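Local coordinates for protein dihydrodipicolinate synthase (Bacteroides thetaiotaomicron, PDB 4XKY) that probably catalyses a pyruvate-dependent, Schiff-base lyase or aldolase reaction of the dihydrodipicolinate synthase and N-acetylneuraminate lyase family, at residues T14-D19 / T48-S53; E117-Y122 / I151-E156; P130-L135 / G159-K164; L135-T140 / D165-T170; D185-V190 / G203-V208. All blocks are in the same frame, centred on the assembly; numbering follows the deposited sequence.

Contact 1 of 5, residues T14-D19 / T48-S53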
# COMPACT_ATOMS: atom_id res chain seq x y z
N THR D 14 9.08 -20.05 -18.64
CA THR D 14 8.40 -20.52 -19.84
C THR D 14 9.09 -19.89 -21.02
O THR D 14 8.86 -18.73 -21.32
CB THR D 14 6.91 -20.17 -19.83
OG1 THR D 14 6.33 -20.74 -18.67
CG2 THR D 14 6.16 -20.75 -21.10
N PRO D 15 9.94 -20.65 -21.71
CA PRO D 15 10.66 -20.06 -22.81
C PRO D 15 9.80 -19.82 -24.03
O PRO D 15 9.03 -20.68 -24.45
CB PRO D 15 11.77 -21.08 -23.11
CG PRO D 15 11.32 -22.36 -22.50
CD PRO D 15 10.17 -22.10 -21.58
N LEU D 16 9.99 -18.65 -24.64
CA LEU D 16 9.12 -18.19 -25.72
C LEU D 16 9.90 -17.73 -26.95
O LEU D 16 10.86 -16.98 -26.82
CB LEU D 16 8.31 -17.00 -25.24
CG LEU D 16 7.41 -17.19 -24.02
CD1 LEU D 16 6.81 -15.83 -23.65
CD2 LEU D 16 6.32 -18.21 -24.29
N LEU D 17 9.45 -18.14 -28.14
CA LEU D 17 9.97 -17.60 -29.42
C LEU D 17 9.21 -16.34 -29.81
O LEU D 17 9.71 -15.52 -30.59
CB LEU D 17 9.85 -18.63 -30.55
CG LEU D 17 10.60 -19.96 -30.38
CD1 LEU D 17 10.36 -20.84 -31.59
CD2 LEU D 17 12.09 -19.67 -30.26
N ASP D 18 7.99 -16.20 -29.27
CA ASP D 18 7.13 -15.03 -29.52
C ASP D 18 6.01 -15.00 -28.46
O ASP D 18 5.94 -15.88 -27.60
CB ASP D 18 6.59 -15.05 -30.96
CG ASP D 18 6.15 -13.67 -31.44
OD1 ASP D 18 6.27 -12.70 -30.68
OD2 ASP D 18 5.71 -13.54 -32.57
N ASP D 19 5.16 -13.97 -28.46
CA ASP D 19 4.20 -13.80 -27.36
C ASP D 19 3.41 -15.07 -27.13
O ASP D 19 3.14 -15.46 -25.99
CB ASP D 19 3.22 -12.67 -27.67
CG ASP D 19 3.86 -11.33 -27.61
OD1 ASP D 19 4.69 -11.12 -26.69
OD2 ASP D 19 3.57 -10.51 -28.49
N THR D 48 7.77 -17.12 -11.96
CA THR D 48 8.95 -17.19 -12.81
C THR D 48 8.58 -17.65 -14.21
O THR D 48 9.22 -17.24 -15.19
CB THR D 48 10.01 -18.09 -12.14
OG1 THR D 48 10.38 -17.46 -10.90
CG2 THR D 48 11.26 -18.26 -12.98
N GLY D 49 7.50 -18.42 -14.30
CA GLY D 49 7.01 -18.95 -15.57
C GLY D 49 6.02 -18.04 -16.29
O GLY D 49 5.44 -18.46 -17.31
N GLU D 50 5.80 -16.84 -15.74
CA GLU D 50 4.94 -15.79 -16.36
C GLU D 50 3.52 -16.27 -16.59
O GLU D 50 2.85 -15.84 -17.53
CB GLU D 50 5.49 -15.36 -17.72
CG GLU D 50 6.73 -14.49 -17.72
CD GLU D 50 7.33 -14.39 -19.13
OE1 GLU D 50 6.83 -13.62 -19.99
OE2 GLU D 50 8.32 -15.11 -19.37
N SER D 51 3.04 -17.17 -15.75
CA SER D 51 1.77 -17.79 -16.06
C SER D 51 0.59 -16.82 -16.33
O SER D 51 -0.12 -17.00 -17.30
CB SER D 51 1.33 -18.75 -14.96
OG SER D 51 0.22 -19.47 -15.47
N GLN D 52 0.39 -15.83 -15.47
CA GLN D 52 -0.68 -14.81 -15.68
C GLN D 52 -0.69 -14.20 -17.08
O GLN D 52 -1.76 -13.98 -17.71
CB GLN D 52 -0.51 -13.66 -14.68
N SER D 53 0.51 -13.93 -17.58
CA SER D 53 0.66 -13.15 -18.78
C SER D 53 0.63 -14.00 -20.07
O SER D 53 0.58 -13.45 -21.16
CB SER D 53 1.90 -12.26 -18.66
OG SER D 53 3.08 -13.00 -18.82
O HOH W 1 8.91 -17.32 -17.93
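Thr-14 and Gly-49 bring the two loops 14-19 and 48-53 closest, their CA atoms 4.8 Å apart, without forming a sheet pair. The backbones do not bond directly: Thr-14 N lies 4.5 Å from Thr-48 O, and a water spans the gap. It accepts from Thr-14 N and donates to Thr-48 O, each at 2.8 Å, and gives its other hydrogen to Glu-50 OE2 at 2.7 Å. The direct link is a side-chain bond, Thr-14 OG1 to Gly-49 O at 2.8 Å, lying in the carbonyl plane on a lone pair (C=O...donor angle 122°). With chi1 at -58°, the hydroxyl sits beside the backbone N and CG2 lies anti to it; the side chain also packs on Met-62 of helix 56-70. A valine here would probably leave Gly-49 O without this donor, the water then being the link that remains between the two backbones. Glu-50 is held at both oxygens: OE2 also makes a salt bridge with Lys-263, and OE1 accepts from Ala-277 N. Leu-16 CD1 comes within 4.3 Å of Glu-50 OE1. A polar network of hydroxyl, water and carboxylate thus fixes the loop carrying Thr-48, a predicted pyruvate-binding residue.

Contact 2 of 5, residues E117-Y122 / I151-E156. With NA (sodium ion), chain F.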
# COMPACT_ATOMS: atom_id res chain seq x y z
N GLU D 117 -13.00 -17.31 4.88
CA GLU D 117 -13.22 -17.43 3.44
C GLU D 117 -12.10 -18.18 2.75
O GLU D 117 -12.33 -18.86 1.76
CB GLU D 117 -13.33 -16.07 2.75
CG GLU D 117 -14.47 -15.20 3.23
CD GLU D 117 -14.01 -14.24 4.30
OE1 GLU D 117 -13.52 -13.16 3.92
OE2 GLU D 117 -14.08 -14.58 5.51
N LEU D 118 -10.88 -18.01 3.25
CA LEU D 118 -9.75 -18.71 2.66
C LEU D 118 -10.02 -20.19 2.84
O LEU D 118 -9.89 -20.97 1.89
CB LEU D 118 -8.43 -18.32 3.32
CG LEU D 118 -7.64 -17.18 2.66
CD1 LEU D 118 -6.36 -16.90 3.44
CD2 LEU D 118 -7.29 -17.50 1.21
N ILE D 119 -10.41 -20.57 4.05
CA ILE D 119 -10.74 -21.95 4.35
C ILE D 119 -11.84 -22.49 3.41
O ILE D 119 -11.72 -23.60 2.87
CB ILE D 119 -11.15 -22.10 5.82
CG1 ILE D 119 -9.92 -21.96 6.72
CG2 ILE D 119 -11.85 -23.44 6.06
CD1 ILE D 119 -10.25 -21.64 8.16
N GLU D 120 -12.91 -21.70 3.22
CA GLU D 120 -14.02 -22.12 2.36
C GLU D 120 -13.55 -22.30 0.93
O GLU D 120 -13.86 -23.31 0.29
CB GLU D 120 -15.19 -21.12 2.38
CG GLU D 120 -15.93 -21.02 3.71
CD GLU D 120 -16.29 -19.57 4.10
OE1 GLU D 120 -16.64 -18.75 3.21
OE2 GLU D 120 -16.24 -19.26 5.31
N PHE D 121 -12.80 -21.33 0.42
CA PHE D 121 -12.27 -21.41 -0.94
C PHE D 121 -11.65 -22.77 -1.19
O PHE D 121 -11.96 -23.41 -2.20
CB PHE D 121 -11.20 -20.36 -1.19
CG PHE D 121 -10.59 -20.46 -2.55
CD1 PHE D 121 -11.26 -19.98 -3.65
CD2 PHE D 121 -9.36 -21.07 -2.74
CE1 PHE D 121 -10.72 -20.08 -4.91
CE2 PHE D 121 -8.81 -21.18 -4.00
CZ PHE D 121 -9.48 -20.69 -5.09
N TYR D 122 -10.79 -23.20 -0.28
CA TYR D 122 -10.10 -24.49 -0.46
C TYR D 122 -10.98 -25.70 -0.23
O TYR D 122 -10.81 -26.72 -0.93
CB TYR D 122 -8.82 -24.57 0.36
CG TYR D 122 -7.77 -23.75 -0.33
CD1 TYR D 122 -7.20 -24.21 -1.49
CD2 TYR D 122 -7.43 -22.48 0.11
CE1 TYR D 122 -6.29 -23.46 -2.19
CE2 TYR D 122 -6.50 -21.72 -0.58
CZ TYR D 122 -5.93 -22.23 -1.74
OH TYR D 122 -5.01 -21.52 -2.48
N ILE D 151 -3.51 -22.54 7.72
CA ILE D 151 -2.72 -23.60 7.14
C ILE D 151 -2.86 -24.92 7.89
O ILE D 151 -3.00 -25.96 7.24
CB ILE D 151 -1.25 -23.21 7.01
CG1 ILE D 151 -1.10 -22.15 5.92
CG2 ILE D 151 -0.42 -24.42 6.60
CD1 ILE D 151 0.16 -21.35 6.07
N GLN D 152 -2.84 -24.88 9.22
CA GLN D 152 -3.00 -26.11 10.01
C GLN D 152 -4.29 -26.78 9.62
O GLN D 152 -4.35 -27.99 9.43
CB GLN D 152 -3.07 -25.84 11.51
CG GLN D 152 -1.73 -25.83 12.21
CD GLN D 152 -1.81 -25.34 13.67
OE1 GLN D 152 -2.61 -24.46 14.00
NE2 GLN D 152 -0.96 -25.88 14.54
N ARG D 153 -5.33 -25.97 9.54
CA ARG D 153 -6.66 -26.46 9.30
C ARG D 153 -6.78 -27.06 7.88
O ARG D 153 -7.19 -28.20 7.74
CB ARG D 153 -7.64 -25.31 9.56
CG ARG D 153 -9.04 -25.48 9.01
CD ARG D 153 -9.93 -26.42 9.81
NE ARG D 153 -11.18 -26.49 9.06
CZ ARG D 153 -12.40 -26.21 9.50
NH1 ARG D 153 -12.64 -25.92 10.78
NH2 ARG D 153 -13.42 -26.29 8.65
N ILE D 154 -6.38 -26.31 6.85
CA ILE D 154 -6.48 -26.80 5.46
C ILE D 154 -5.60 -28.04 5.29
O ILE D 154 -5.96 -28.99 4.62
CB ILE D 154 -6.11 -25.68 4.46
CG1 ILE D 154 -7.10 -24.52 4.56
CG2 ILE D 154 -6.16 -26.17 3.03
CD1 ILE D 154 -6.68 -23.30 3.76
N ALA D 155 -4.45 -28.06 5.94
CA ALA D 155 -3.54 -29.18 5.81
C ALA D 155 -4.09 -30.52 6.37
O ALA D 155 -3.52 -31.56 6.07
CB ALA D 155 -2.21 -28.87 6.46
N GLU D 156 -5.18 -30.49 7.13
CA GLU D 156 -5.78 -31.73 7.65
C GLU D 156 -6.33 -32.57 6.51
O GLU D 156 -6.42 -33.80 6.63
CB GLU D 156 -6.96 -31.48 8.60
CG GLU D 156 -6.75 -30.47 9.70
CD GLU D 156 -5.92 -30.97 10.85
OE1 GLU D 156 -5.04 -31.83 10.63
OE2 GLU D 156 -6.14 -30.48 11.97
NA NA F . -2.57 -32.96 4.46
O HOH W 2 -3.81 -35.04 6.07
O HOH W 3 -0.47 -33.34 5.29
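Ile-119 and Ile-154 join two neighbouring helices, 115-125 and 148-154, in the outer helical layer of the TIM barrel. Their CA atoms are 6.5 Å apart, and no hydrogen bond crosses the contact, so apolar packing carries it. Ile-154 carries the inner part. Its chi1 of -63° sets CG1 beside the backbone N and sends CD1 to Tyr-122 CD2, 3.8 Å away, while CG2 approaches Tyr-122 CB at 4.1 Å; the two side chains cross obliquely. Phe-121 CD2 stands over the centre of one face of the Tyr-122 ring, 3.5 Å above its plane. Toward the outside, Ile-119 CD1 touches Arg-153 CG at 4.1 Å, the two side chains meeting at about a right angle. Arg-153 bends at chi2 (77°); its guanidinium passes Ile-119 CG2, and its NH2 makes a salt bridge with Glu-123. Past Ile-154, Ala-155 O binds a sodium ion at 2.3 Å, together with Asn-157 O, Val-160 O and two waters. On the inner side, Tyr-122 packs on Leu-133 and Leu-135 of strand 133-137, and Ile-154 rests on Leu-135 and on Val-160 of strand 160-165.

Contact 3 of 5, residues P130-L135 / G159-K164. With NA (sodium ion), chain F.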
# COMPACT_ATOMS: atom_id res chain seq x y z
N PRO D 130 -7.85 -33.45 -9.14
CA PRO D 130 -7.40 -34.83 -9.32
C PRO D 130 -6.00 -35.14 -8.78
O PRO D 130 -5.54 -36.26 -8.90
CB PRO D 130 -7.42 -35.01 -10.83
CG PRO D 130 -7.19 -33.65 -11.38
CD PRO D 130 -7.71 -32.66 -10.38
N LEU D 131 -5.32 -34.16 -8.19
CA LEU D 131 -3.96 -34.39 -7.75
C LEU D 131 -3.75 -33.73 -6.42
O LEU D 131 -4.47 -32.79 -6.11
CB LEU D 131 -2.99 -33.80 -8.76
CG LEU D 131 -2.79 -34.52 -10.09
CD1 LEU D 131 -1.90 -33.64 -10.93
CD2 LEU D 131 -2.20 -35.92 -10.00
N PRO D 132 -2.74 -34.17 -5.66
CA PRO D 132 -2.42 -33.49 -4.40
C PRO D 132 -2.06 -32.01 -4.59
O PRO D 132 -1.56 -31.61 -5.66
CB PRO D 132 -1.23 -34.26 -3.83
CG PRO D 132 -1.09 -35.50 -4.65
CD PRO D 132 -1.93 -35.39 -5.88
N LEU D 133 -2.27 -31.21 -3.55
CA LEU D 133 -2.15 -29.76 -3.68
C LEU D 133 -1.15 -29.14 -2.73
O LEU D 133 -1.11 -29.51 -1.54
CB LEU D 133 -3.50 -29.12 -3.44
CG LEU D 133 -3.51 -27.61 -3.27
CD1 LEU D 133 -3.33 -26.97 -4.61
CD2 LEU D 133 -4.82 -27.17 -2.65
N PHE D 134 -0.36 -28.20 -3.24
CA PHE D 134 0.43 -27.33 -2.42
C PHE D 134 -0.27 -25.96 -2.42
O PHE D 134 -0.69 -25.45 -3.48
CB PHE D 134 1.86 -27.15 -2.96
CG PHE D 134 2.74 -28.36 -2.85
CD1 PHE D 134 3.77 -28.40 -1.93
CD2 PHE D 134 2.60 -29.41 -3.71
CE1 PHE D 134 4.59 -29.50 -1.84
CE2 PHE D 134 3.42 -30.52 -3.63
CZ PHE D 134 4.41 -30.56 -2.68
N LEU D 135 -0.39 -25.39 -1.21
CA LEU D 135 -0.87 -24.06 -1.00
C LEU D 135 0.24 -23.06 -1.22
O LEU D 135 1.38 -23.27 -0.81
CB LEU D 135 -1.37 -23.90 0.42
CG LEU D 135 -2.44 -24.87 0.87
CD1 LEU D 135 -2.66 -24.67 2.36
CD2 LEU D 135 -3.71 -24.63 0.09
N GLY D 159 -5.71 -34.34 0.80
CA GLY D 159 -5.31 -33.82 -0.52
C GLY D 159 -4.41 -32.58 -0.49
O GLY D 159 -4.03 -32.06 -1.55
N VAL D 160 -4.06 -32.09 0.71
CA VAL D 160 -3.17 -30.94 0.87
C VAL D 160 -1.87 -31.41 1.47
O VAL D 160 -1.87 -32.01 2.54
CB VAL D 160 -3.84 -29.88 1.72
CG1 VAL D 160 -2.98 -28.63 1.86
CG2 VAL D 160 -5.13 -29.48 1.04
N ILE D 161 -0.77 -31.23 0.75
CA ILE D 161 0.46 -31.92 1.13
C ILE D 161 1.62 -31.00 1.41
O ILE D 161 2.70 -31.46 1.81
CB ILE D 161 0.90 -32.98 0.10
CG1 ILE D 161 1.17 -32.39 -1.27
CG2 ILE D 161 -0.13 -34.12 0.03
CD1 ILE D 161 1.90 -33.37 -2.20
N GLY D 162 1.44 -29.70 1.17
CA GLY D 162 2.48 -28.74 1.47
C GLY D 162 2.11 -27.29 1.24
O GLY D 162 0.96 -26.96 0.92
N PHE D 163 3.12 -26.45 1.38
CA PHE D 163 3.00 -25.01 1.45
C PHE D 163 4.29 -24.40 0.89
O PHE D 163 5.39 -24.80 1.27
CB PHE D 163 2.81 -24.59 2.91
CG PHE D 163 2.80 -23.08 3.15
CD1 PHE D 163 1.72 -22.31 2.79
CD2 PHE D 163 3.84 -22.46 3.77
CE1 PHE D 163 1.70 -20.95 3.02
CE2 PHE D 163 3.83 -21.11 4.02
CZ PHE D 163 2.76 -20.34 3.65
N LYS D 164 4.12 -23.46 -0.02
CA LYS D 164 5.20 -22.69 -0.62
C LYS D 164 4.97 -21.23 -0.24
O LYS D 164 3.89 -20.68 -0.46
CB LYS D 164 5.14 -22.82 -2.14
CG LYS D 164 6.26 -22.07 -2.85
CD LYS D 164 5.93 -21.62 -4.28
CE LYS D 164 6.69 -20.31 -4.55
NZ LYS D 164 7.08 -19.91 -5.93
NA NA F . -2.57 -32.96 4.46
O HOH W 4 -5.77 -32.18 -3.80
O HOH W 3 -0.47 -33.34 5.29
O HOH W 2 -3.81 -35.04 6.07
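Phe-134 sets its ring against Ile-161 and Gly-162 of the neighbouring strand, and its side chain can be followed outward from CB, which is 4.0 Å from Gly-162 O. With CG beside the backbone N (chi1 -70°), the CD1 side of the ring comes close to the glycine, CD1 3.7 Å from Gly-162 CA and CE1 little further, so near that only the missing side chain lets the ring lie there. On the other branch CE2 meets Ile-161 CD1 at 3.5 Å, and at the tip CZ meets the same Ile-161 CD1 at 3.8 Å. Ile-161 CG1 stands 3.7 Å above one ring face, offset toward the rim, in a CH-pi contact, and the same isoleucine turns its CD1 to Pro-132 CB. Beneath this packing run two parallel strands, 32° apart in direction. Leu-133 bonds to Gly-159 O and Ile-161 N, whereas Leu-135 bonds to Gly-162 O and Lys-164 N, so segment 159-164 fits in one residue more. The last of these bonds, Lys-164 N to Leu-135 O, is 2.9 Å long with an angle of 168° at the hydrogen. Leu-135 CG packs on Val-160 CG1 at 3.9 Å, on the face toward helix 148-154. Gly-159 O also receives a water, and Val-160 O binds a sodium ion at 2.2 Å. Backbone carbonyls are therefore satisfied by amides, water and metal, and this bonding anchors the main chain of Lys-164, the predicted Schiff-base lysine.

Contact 4 of 5, residues L135-T140 / D165-T170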
# COMPACT_ATOMS: atom_id res chain seq x y z
N LEU D 135 -0.39 -25.39 -1.21
CA LEU D 135 -0.87 -24.06 -1.00
C LEU D 135 0.24 -23.06 -1.22
O LEU D 135 1.38 -23.27 -0.81
CB LEU D 135 -1.37 -23.90 0.42
CG LEU D 135 -2.44 -24.87 0.87
CD1 LEU D 135 -2.66 -24.67 2.36
CD2 LEU D 135 -3.71 -24.63 0.09
N TYR D 136 -0.11 -21.94 -1.82
CA TYR D 136 0.85 -20.97 -2.29
C TYR D 136 0.42 -19.65 -1.68
O TYR D 136 -0.72 -19.19 -1.88
CB TYR D 136 0.80 -20.91 -3.83
CG TYR D 136 1.86 -20.11 -4.55
CD1 TYR D 136 1.98 -20.22 -5.94
CD2 TYR D 136 2.74 -19.27 -3.88
CE1 TYR D 136 2.95 -19.51 -6.64
CE2 TYR D 136 3.71 -18.55 -4.57
CZ TYR D 136 3.81 -18.67 -5.94
OH TYR D 136 4.77 -17.95 -6.61
N ASN D 137 1.34 -19.10 -0.91
CA ASN D 137 1.20 -17.82 -0.25
C ASN D 137 2.01 -16.83 -1.05
O ASN D 137 3.26 -16.86 -1.04
CB ASN D 137 1.80 -17.88 1.15
CG ASN D 137 1.49 -16.64 1.96
OD1 ASN D 137 0.32 -16.36 2.30
ND2 ASN D 137 2.54 -15.87 2.28
N MET D 138 1.29 -15.94 -1.72
CA MET D 138 1.86 -14.93 -2.59
C MET D 138 1.12 -13.63 -2.30
O MET D 138 0.20 -13.26 -3.04
CB MET D 138 1.61 -15.38 -4.01
CG MET D 138 2.07 -14.43 -5.10
SD MET D 138 1.51 -15.11 -6.67
CE MET D 138 -0.28 -15.05 -6.51
N PRO D 139 1.49 -12.93 -1.20
CA PRO D 139 0.69 -11.83 -0.61
C PRO D 139 0.76 -10.46 -1.32
O PRO D 139 0.02 -9.55 -0.96
CB PRO D 139 1.29 -11.69 0.79
CG PRO D 139 2.71 -12.06 0.61
CD PRO D 139 2.71 -13.18 -0.41
N THR D 140 1.64 -10.34 -2.31
CA THR D 140 1.88 -9.05 -2.98
C THR D 140 0.57 -8.39 -3.45
O THR D 140 0.27 -7.26 -3.06
CB THR D 140 2.86 -9.22 -4.15
OG1 THR D 140 2.35 -10.19 -5.08
CG2 THR D 140 4.23 -9.68 -3.63
N ASP D 165 5.98 -20.58 0.33
CA ASP D 165 5.85 -19.17 0.63
C ASP D 165 6.80 -18.32 -0.20
O ASP D 165 8.02 -18.56 -0.21
CB ASP D 165 6.16 -18.94 2.10
CG ASP D 165 6.01 -17.50 2.51
OD1 ASP D 165 5.13 -16.79 1.96
OD2 ASP D 165 6.77 -17.08 3.42
N SER D 166 6.25 -17.26 -0.81
CA SER D 166 7.05 -16.24 -1.49
C SER D 166 6.93 -14.87 -0.88
O SER D 166 7.30 -13.89 -1.51
CB SER D 166 6.61 -16.15 -2.95
OG SER D 166 6.80 -17.41 -3.52
N SER D 167 6.39 -14.82 0.32
CA SER D 167 6.77 -13.73 1.15
C SER D 167 8.23 -14.05 1.36
O SER D 167 8.69 -15.23 1.42
CB SER D 167 6.01 -13.70 2.48
OG SER D 167 6.61 -14.60 3.40
N ALA D 168 8.97 -12.96 1.39
CA ALA D 168 10.30 -12.95 1.91
C ALA D 168 10.21 -12.67 3.41
O ALA D 168 11.20 -12.27 4.02
CB ALA D 168 11.10 -11.86 1.21
N ASN D 169 9.05 -12.88 4.03
CA ASN D 169 8.91 -12.50 5.45
C ASN D 169 9.10 -13.76 6.25
O ASN D 169 8.20 -14.58 6.31
CB ASN D 169 7.55 -11.89 5.74
CG ASN D 169 7.31 -11.66 7.23
OD1 ASN D 169 8.04 -12.18 8.07
ND2 ASN D 169 6.30 -10.88 7.56
N THR D 170 10.29 -13.92 6.82
CA THR D 170 10.65 -15.15 7.55
C THR D 170 10.11 -15.18 8.98
O THR D 170 10.10 -16.26 9.57
CB THR D 170 12.17 -15.43 7.50
OG1 THR D 170 12.88 -14.21 7.71
CG2 THR D 170 12.55 -15.95 6.14
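Asn-137 and Asp-165, a parallel bridge pair with CA atoms 4.9 Å apart, form the tight part of the contact. Their side chains lie side by side and point the same way, each with CG anti to its own N (chi1 -171° for Asn-137). Asn-137 ND2 donates to Asp-165 OD1 at 2.8 Å along a nearly straight bond. The acceptor lies close to the amide plane, but the donor stands above the carboxylate plane, the two planes being turned 50° apart. In the modelled conformer of Ser-167, one of two, its N reaches Asp-165 OD1 from the opposite face at 2.9 Å, closing an Asx turn, so two donors meet this oxygen. The other end of the amide is also fixed, because Asn-137 OD1 accepts from Phe-146 N. The backbone adds Ser-166 N to Asn-137 O at 3.0 Å, with 172° at the hydrogen.

A separate contact is made by the buried Tyr-136, the predicted proton donor/acceptor. Ser-166 OG sits at the edge of its ring, 3.5 Å from Tyr-136 CE2 and near the ring plane, and Tyr-136 OH shares weak hydrogen bonds with Lys-164 NZ and Thr-47 OG1. The loose, solvent side belongs to Pro-139, whose CG only brushes Ser-167 CB at 4.1 Å in that same conformer, and to Thr-140, exposed and poorly ordered.

In the fold, the contact marks the C-terminal ends of strands 133-137 and 160-165. Tyr-172 of helix 170-179 packs on Asn-137 and Asp-165, Asn-169 caps that helix, and Thr-170 OG1 bonds to Thr-170 of a neighbouring subunit.

Contact 5 of 5, residues D185-V190 / G203-V208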
# COMPACT_ATOMS: atom_id res chain seq x y z
N ASP D 185 5.47 -34.59 7.71
CA ASP D 185 5.24 -34.98 6.31
C ASP D 185 4.74 -33.84 5.40
O ASP D 185 4.67 -33.98 4.18
CB ASP D 185 4.22 -36.10 6.22
CG ASP D 185 4.75 -37.46 6.74
OD1 ASP D 185 5.98 -37.66 6.93
OD2 ASP D 185 3.87 -38.33 6.93
N PHE D 186 4.34 -32.73 6.01
CA PHE D 186 3.83 -31.60 5.27
C PHE D 186 5.01 -30.76 4.78
O PHE D 186 5.79 -30.23 5.59
CB PHE D 186 2.90 -30.80 6.18
CG PHE D 186 2.22 -29.62 5.52
CD1 PHE D 186 1.06 -29.79 4.78
CD2 PHE D 186 2.69 -28.34 5.73
CE1 PHE D 186 0.40 -28.70 4.24
CE2 PHE D 186 2.04 -27.25 5.18
CZ PHE D 186 0.90 -27.43 4.42
N SER D 187 5.15 -30.66 3.46
CA SER D 187 6.28 -29.98 2.86
C SER D 187 6.19 -28.45 2.97
O SER D 187 5.22 -27.86 2.55
CB SER D 187 6.42 -30.43 1.40
OG SER D 187 7.55 -29.83 0.82
N MET D 188 7.21 -27.85 3.58
CA MET D 188 7.35 -26.44 3.79
C MET D 188 8.48 -25.92 2.88
O MET D 188 9.68 -26.14 3.14
CB MET D 188 7.68 -26.15 5.26
CG MET D 188 6.56 -26.50 6.25
SD MET D 188 5.19 -25.34 6.07
CE MET D 188 5.92 -23.85 6.78
N LEU D 189 8.09 -25.18 1.84
CA LEU D 189 9.02 -24.72 0.81
C LEU D 189 9.13 -23.21 0.82
O LEU D 189 8.16 -22.51 1.08
CB LEU D 189 8.55 -25.18 -0.56
CG LEU D 189 8.35 -26.69 -0.71
CD1 LEU D 189 7.80 -27.06 -2.09
CD2 LEU D 189 9.66 -27.42 -0.47
N VAL D 190 10.32 -22.71 0.54
CA VAL D 190 10.57 -21.28 0.40
C VAL D 190 10.88 -20.90 -1.05
O VAL D 190 11.74 -21.51 -1.67
CB VAL D 190 11.76 -20.90 1.28
CG1 VAL D 190 12.06 -19.42 1.15
CG2 VAL D 190 11.43 -21.20 2.71
N GLY D 203 14.98 -25.99 9.22
CA GLY D 203 14.02 -27.07 9.02
C GLY D 203 13.16 -27.00 7.78
O GLY D 203 12.44 -27.93 7.53
N ALA D 204 13.22 -25.92 6.99
CA ALA D 204 12.45 -25.90 5.75
C ALA D 204 12.88 -27.07 4.90
O ALA D 204 14.05 -27.46 4.94
CB ALA D 204 12.68 -24.59 4.97
N HIS D 205 11.95 -27.61 4.11
CA HIS D 205 12.23 -28.77 3.25
C HIS D 205 12.91 -28.46 1.93
O HIS D 205 13.59 -29.30 1.39
CB HIS D 205 10.97 -29.56 2.95
CG HIS D 205 10.36 -30.15 4.16
ND1 HIS D 205 9.29 -29.58 4.81
CD2 HIS D 205 10.71 -31.23 4.90
CE1 HIS D 205 8.98 -30.29 5.87
NE2 HIS D 205 9.84 -31.29 5.96
N GLY D 206 12.78 -27.25 1.44
CA GLY D 206 13.36 -26.95 0.15
C GLY D 206 13.13 -25.56 -0.36
O GLY D 206 12.47 -24.73 0.29
N GLY D 207 13.70 -25.32 -1.53
CA GLY D 207 13.69 -24.02 -2.16
C GLY D 207 13.13 -24.11 -3.54
O GLY D 207 13.58 -24.91 -4.36
N VAL D 208 12.17 -23.23 -3.83
CA VAL D 208 11.63 -23.12 -5.18
C VAL D 208 12.38 -21.98 -5.84
O VAL D 208 11.86 -20.89 -6.01
CB VAL D 208 10.09 -22.92 -5.20
CG1 VAL D 208 9.56 -22.91 -6.65
CG2 VAL D 208 9.44 -24.08 -4.47
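His-205 satisfies both backbone polar atoms of Met-188. Its ring nitrogen ND1 accepts from Met-188 N at 3.0 Å with an angle of 173° at the hydrogen, and its own N donates to Met-188 O at 2.9 Å. ND1 is therefore the acceptor, and in a neutral ring the proton would probably lie on NE2. A chi1 of -64° sets the ring beside the backbone N of His-205, which brings ND1 in front of the strand, with the donor tilted 19° from the ring plane. CE1 of the same ring lies 3.2 Å from Phe-186 O. A leucine in its place would probably leave Met-188 N without its acceptor at the start of the strand. Further along, the backbones pair in parallel: Val-190 N donates to Gly-206 O at 3.0 Å, and Val-190 O accepts from Val-208 N at 2.8 Å. Between them Leu-189 turns its backbone to strand 160-165, bonding with Phe-163 and Asp-165. Leu-189 CD2 lies 3.8 Å from Gly-206 CA, and a CB at Gly-206 would be tight against CD2, at 3.2 Å, while CD1 packs on Val-208 CG2. Ser-187 OG finds its acceptor at Leu-5 O. In this beta-alpha-beta unit of the barrel, 187-190, 196-201 and 206-207, the first strand is thus met at Met-188 by the His-205 ring, and the last bond holds the main chain of Val-208, predicted to bind pyruvate.

Contacts 3, 4 and 5 follow one another through the barrel sheet. Contacts 3 and 4 share Leu-135 and meet where Lys-164 O lies 3.0 Å from Asn-137 N. Contact 5 joins contact 3 where Phe-163 N lies 2.8 Å from Ser-187 O. Contact 2 covers contact 3 from outside, with centres 11 Å apart, and each gives one carbonyl to the same sodium ion. Contact 1 stands apart: its nearest atoms are about 6 Å from those of contacts 3, 4 and 5. All but contact 2 hold residues of the predicted active site: the side chain of Lys-164 is about 3 Å from that of Tyr-136, 4 Å from that of Val-208 and 6 Å from that of Thr-48.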